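Local coordinates for 6b protein (Agrobacterium vitis, PDB 3AQ2) that probably acts inside plant cells as an ADP-ribosylation-fold toxin that disturbs cell proliferation and is linked to the miRNA machinery, at residues L102-L112 against R147-W158. Numbering follows the deposited sequence.
Sequences LLDPQEMNAIL and RTDVIRGQGYGW
Leu102 holds CG anti to its backbone N (chi1 -171°), which lays CD2 over the Tyr156 ring and CD1 beside the Tyr156 hydroxyl. CD2 sits over one face of the Tyr156 ring, a CH-pi contact 4.0 Å from the centroid. Trp158 has CG beside its own backbone N (chi1 -76°), and its six-membered ring reaches the helix. There CG2 of Ile111 lies 3.5 Å from CZ2 of Trp158, and CD2 of Leu112 meets the ring edge at CZ3, 3.6 Å away. SD of Met108 also comes in at the edge, a Met-aromatic contact. NH2 of Arg147 sits above one face of the indole, toward its rim. Arg147 NE bonds Asp149 OD1 and Arg147 NH2 bonds Asp149 OD2, both at 2.8 Å, a side-on two-nitrogen grip. This salt bridge holds the guanidinium beside Ile111. At the other end, Arg152 NH2 donates to Leu102 O at 3.1 Å, nearly straight (166°) and on a lone pair in the carbonyl plane. Asp104 and Glu107 form a capping box. The loop before helix 105-115 packs beside the type I' turn of the hairpin 143-151/154-161, while the helix itself lies against Trp158 and the Arg147-Asp149 pair. Strand 93-96 pairs with 154-161 and touches Trp158.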
loop_
_atom_site.group_PDB
_atom_site.type_symbol
_atom_site.label_atom_id
_atom_site.label_comp_id
_atom_site.label_asym_id
_atom_site.label_seq_id
_atom_site.Cartn_x
_atom_site.Cartn_y
_atom_site.Cartn_z
ATOM N N LEU A 102 -12.680 -8.380 1.102
ATOM C CA LEU A 102 -13.953 -7.657 1.265
ATOM C C LEU A 102 -14.873 -7.839 0.069
ATOM O O LEU A 102 -16.086 -8.073 0.219
ATOM C CB LEU A 102 -13.713 -6.162 1.515
ATOM C CG LEU A 102 -14.978 -5.384 1.903
ATOM C CD1 LEU A 102 -15.420 -5.685 3.342
ATOM C CD2 LEU A 102 -14.758 -3.882 1.714
ATOM N N LEU A 103 -14.276 -7.727 -1.114
ATOM C CA LEU A 103 -14.983 -7.828 -2.392
ATOM C C LEU A 103 -14.231 -8.768 -3.316
ATOM O O LEU A 103 -13.034 -8.983 -3.144
ATOM C CB LEU A 103 -15.067 -6.452 -3.052
ATOM C CG LEU A 103 -15.810 -5.354 -2.281
ATOM C CD1 LEU A 103 -15.639 -4.033 -3.011
ATOM C CD2 LEU A 103 -17.271 -5.699 -2.116
ATOM N N ASP A 104 -14.931 -9.324 -4.301
ATOM C CA ASP A 104 -14.284 -10.136 -5.336
ATOM C C ASP A 104 -13.329 -9.211 -6.108
ATOM O O ASP A 104 -13.608 -8.008 -6.235
ATOM C CB ASP A 104 -15.344 -10.727 -6.273
ATOM C CG ASP A 104 -14.753 -11.639 -7.345
ATOM O OD1 ASP A 104 -14.285 -11.138 -8.397
ATOM O OD2 ASP A 104 -14.777 -12.874 -7.153
ATOM N N PRO A 105 -12.198 -9.748 -6.606
ATOM C CA PRO A 105 -11.274 -8.920 -7.396
ATOM C C PRO A 105 -11.928 -8.214 -8.592
ATOM O O PRO A 105 -11.500 -7.118 -8.962
ATOM C CB PRO A 105 -10.203 -9.921 -7.847
ATOM C CG PRO A 105 -10.191 -10.932 -6.739
ATOM C CD PRO A 105 -11.646 -11.100 -6.380
ATOM N N GLN A 106 -12.968 -8.808 -9.181
ATOM C CA GLN A 106 -13.657 -8.123 -10.287
ATOM C C GLN A 106 -14.381 -6.856 -9.808
ATOM O O GLN A 106 -14.330 -5.815 -10.480
ATOM C CB GLN A 106 -14.606 -9.073 -11.006
ATOM C CG GLN A 106 -13.878 -10.266 -11.643
ATOM C CD GLN A 106 -14.766 -11.063 -12.581
ATOM O OE1 GLN A 106 -15.968 -11.211 -12.343
ATOM N NE2 GLN A 106 -14.180 -11.573 -13.668
ATOM N N GLU A 107 -15.037 -6.957 -8.647
ATOM C CA GLU A 107 -15.741 -5.825 -8.041
ATOM C C GLU A 107 -14.746 -4.767 -7.609
ATOM O O GLU A 107 -14.932 -3.575 -7.879
ATOM C CB GLU A 107 -16.555 -6.286 -6.835
ATOM C CG GLU A 107 -17.662 -7.257 -7.213
ATOM C CD GLU A 107 -18.282 -7.935 -6.009
ATOM O OE1 GLU A 107 -17.567 -8.187 -5.010
ATOM O OE2 GLU A 107 -19.486 -8.244 -6.080
ATOM N N MET A 108 -13.669 -5.202 -6.956
ATOM C CA MET A 108 -12.628 -4.261 -6.532
ATOM C C MET A 108 -12.051 -3.511 -7.733
ATOM O O MET A 108 -11.801 -2.311 -7.653
ATOM C CB MET A 108 -11.521 -4.985 -5.775
ATOM C CG MET A 108 -10.355 -4.083 -5.328
ATOM S SD MET A 108 -10.856 -2.661 -4.328
ATOM C CE MET A 108 -11.512 -3.594 -2.981
ATOM N N ASN A 109 -11.869 -4.208 -8.851
ATOM C CA ASN A 109 -11.329 -3.545 -10.027
ATOM C C ASN A 109 -12.241 -2.417 -10.508
ATOM O O ASN A 109 -11.755 -1.363 -10.911
ATOM C CB ASN A 109 -11.084 -4.525 -11.165
ATOM C CG ASN A 109 -10.372 -3.868 -12.325
ATOM O OD1 ASN A 109 -9.175 -3.535 -12.243
ATOM N ND2 ASN A 109 -11.101 -3.643 -13.392
ATOM N N ALA A 110 -13.555 -2.625 -10.435
ATOM C CA ALA A 110 -14.504 -1.567 -10.810
ATOM C C ALA A 110 -14.346 -0.315 -9.936
ATOM O O ALA A 110 -14.367 0.820 -10.440
ATOM C CB ALA A 110 -15.945 -2.078 -10.762
ATOM N N ILE A 111 -14.182 -0.525 -8.634
ATOM C CA ILE A 111 -14.002 0.599 -7.718
ATOM C C ILE A 111 -12.652 1.292 -7.951
ATOM O O ILE A 111 -12.569 2.537 -7.950
ATOM C CB ILE A 111 -14.169 0.150 -6.260
ATOM C CG1 ILE A 111 -15.601 -0.368 -6.044
ATOM C CG2 ILE A 111 -13.875 1.308 -5.286
ATOM C CD1 ILE A 111 -15.859 -0.884 -4.629
ATOM N N LEU A 112 -11.613 0.487 -8.171
ATOM C CA LEU A 112 -10.277 1.021 -8.448
ATOM C C LEU A 112 -10.223 1.870 -9.719
ATOM O O LEU A 112 -9.552 2.916 -9.754
ATOM C CB LEU A 112 -9.252 -0.109 -8.527
ATOM C CG LEU A 112 -8.898 -0.754 -7.183
ATOM C CD1 LEU A 112 -8.190 -2.075 -7.419
ATOM C CD2 LEU A 112 -8.055 0.212 -6.292
ATOM N N ARG A 147 -11.602 9.626 0.417
ATOM C CA ARG A 147 -12.975 9.148 0.318
ATOM C C ARG A 147 -13.232 8.106 1.391
ATOM O O ARG A 147 -12.295 7.528 1.927
ATOM C CB ARG A 147 -13.208 8.517 -1.064
ATOM C CG ARG A 147 -14.675 8.378 -1.447
ATOM C CD ARG A 147 -14.808 7.782 -2.832
ATOM N NE ARG A 147 -14.526 6.344 -2.907
ATOM C CZ ARG A 147 -13.557 5.790 -3.636
ATOM N NH1 ARG A 147 -12.707 6.538 -4.339
ATOM N NH2 ARG A 147 -13.422 4.478 -3.651
ATOM N N THR A 148 -14.509 7.875 1.682
ATOM C CA THR A 148 -14.940 6.760 2.526
ATOM C C THR A 148 -16.060 5.999 1.808
ATOM O O THR A 148 -17.044 6.611 1.390
ATOM C CB THR A 148 -15.429 7.279 3.886
ATOM O OG1 THR A 148 -14.373 8.027 4.503
ATOM C CG2 THR A 148 -15.853 6.136 4.812
ATOM N N ASP A 149 -15.883 4.688 1.647
ATOM C CA ASP A 149 -16.924 3.810 1.109
ATOM C C ASP A 149 -17.526 2.979 2.233
ATOM O O ASP A 149 -16.815 2.565 3.155
ATOM C CB ASP A 149 -16.360 2.865 0.043
ATOM C CG ASP A 149 -15.882 3.586 -1.209
ATOM O OD1 ASP A 149 -16.320 4.733 -1.475
ATOM O OD2 ASP A 149 -15.078 2.981 -1.941
ATOM N N VAL A 150 -18.829 2.707 2.141
ATOM C CA VAL A 150 -19.521 1.929 3.158
ATOM C C VAL A 150 -19.983 0.614 2.531
ATOM O O VAL A 150 -20.728 0.627 1.555
ATOM C CB VAL A 150 -20.723 2.716 3.733
ATOM C CG1 VAL A 150 -21.560 1.849 4.689
ATOM C CG2 VAL A 150 -20.246 4.000 4.407
ATOM N N ILE A 151 -19.526 -0.504 3.089
ATOM C CA ILE A 151 -19.916 -1.838 2.630
ATOM C C ILE A 151 -20.372 -2.643 3.841
ATOM O O ILE A 151 -19.680 -2.673 4.857
ATOM C CB ILE A 151 -18.720 -2.550 1.928
ATOM C CG1 ILE A 151 -18.361 -1.867 0.598
ATOM C CG2 ILE A 151 -18.996 -4.049 1.725
ATOM C CD1 ILE A 151 -19.352 -2.122 -0.532
ATOM N N ARG A 152 -21.537 -3.292 3.729
ATOM C CA ARG A 152 -22.125 -4.071 4.824
ATOM C C ARG A 152 -22.107 -3.259 6.123
ATOM O O ARG A 152 -21.790 -3.778 7.200
ATOM C CB ARG A 152 -21.436 -5.442 4.987
ATOM C CG ARG A 152 -21.530 -6.353 3.749
ATOM C CD ARG A 152 -20.961 -7.775 3.985
ATOM N NE ARG A 152 -19.496 -7.842 3.963
ATOM C CZ ARG A 152 -18.736 -7.915 2.868
ATOM N NH1 ARG A 152 -19.271 -7.940 1.652
ATOM N NH2 ARG A 152 -17.417 -7.983 2.989
ATOM N N GLY A 153 -22.434 -1.972 5.994
ATOM C CA GLY A 153 -22.613 -1.075 7.134
ATOM C C GLY A 153 -21.343 -0.546 7.775
ATOM O O GLY A 153 -21.413 0.136 8.803
ATOM N N GLN A 154 -20.198 -0.844 7.162
ATOM C CA GLN A 154 -18.891 -0.466 7.703
ATOM C C GLN A 154 -18.161 0.484 6.771
ATOM O O GLN A 154 -18.188 0.310 5.551
ATOM C CB GLN A 154 -18.021 -1.714 7.906
ATOM C CG GLN A 154 -18.641 -2.778 8.805
ATOM C CD GLN A 154 -18.489 -2.487 10.280
ATOM O OE1 GLN A 154 -17.975 -1.441 10.679
ATOM N NE2 GLN A 154 -18.941 -3.423 11.107
ATOM N N GLY A 155 -17.484 1.473 7.351
ATOM C CA GLY A 155 -16.754 2.461 6.559
ATOM C C GLY A 155 -15.332 2.035 6.283
ATOM O O GLY A 155 -14.654 1.493 7.174
ATOM N N TYR A 156 -14.884 2.283 5.054
ATOM C CA TYR A 156 -13.508 1.989 4.627
ATOM C C TYR A 156 -12.882 3.205 3.967
ATOM O O TYR A 156 -13.413 3.724 2.978
ATOM C CB TYR A 156 -13.483 0.802 3.653
ATOM C CG TYR A 156 -13.990 -0.458 4.307
ATOM C CD1 TYR A 156 -15.331 -0.809 4.227
ATOM C CD2 TYR A 156 -13.134 -1.259 5.063
ATOM C CE1 TYR A 156 -15.814 -1.949 4.866
ATOM C CE2 TYR A 156 -13.604 -2.404 5.701
ATOM C CZ TYR A 156 -14.940 -2.738 5.593
ATOM O OH TYR A 156 -15.412 -3.862 6.234
ATOM N N GLY A 157 -11.753 3.659 4.504
ATOM C CA GLY A 157 -11.079 4.822 3.943
ATOM C C GLY A 157 -10.335 4.496 2.655
ATOM O O GLY A 157 -9.890 3.358 2.448
ATOM N N TRP A 158 -10.248 5.500 1.786
ATOM C CA TRP A 158 -9.373 5.524 0.616
ATOM C C TRP A 158 -8.384 6.667 0.796
ATOM O O TRP A 158 -8.753 7.746 1.293
ATOM C CB TRP A 158 -10.198 5.756 -0.657
ATOM C CG TRP A 158 -10.916 4.514 -1.047
ATOM C CD1 TRP A 158 -12.075 4.016 -0.495
ATOM C CD2 TRP A 158 -10.480 3.550 -2.009
ATOM N NE1 TRP A 158 -12.392 2.810 -1.084
ATOM C CE2 TRP A 158 -11.433 2.509 -2.018
ATOM C CE3 TRP A 158 -9.383 3.474 -2.875
ATOM C CZ2 TRP A 158 -11.318 1.390 -2.866
ATOM C CZ3 TRP A 158 -9.271 2.368 -3.730
ATOM C CH2 TRP A 158 -10.234 1.338 -3.708
#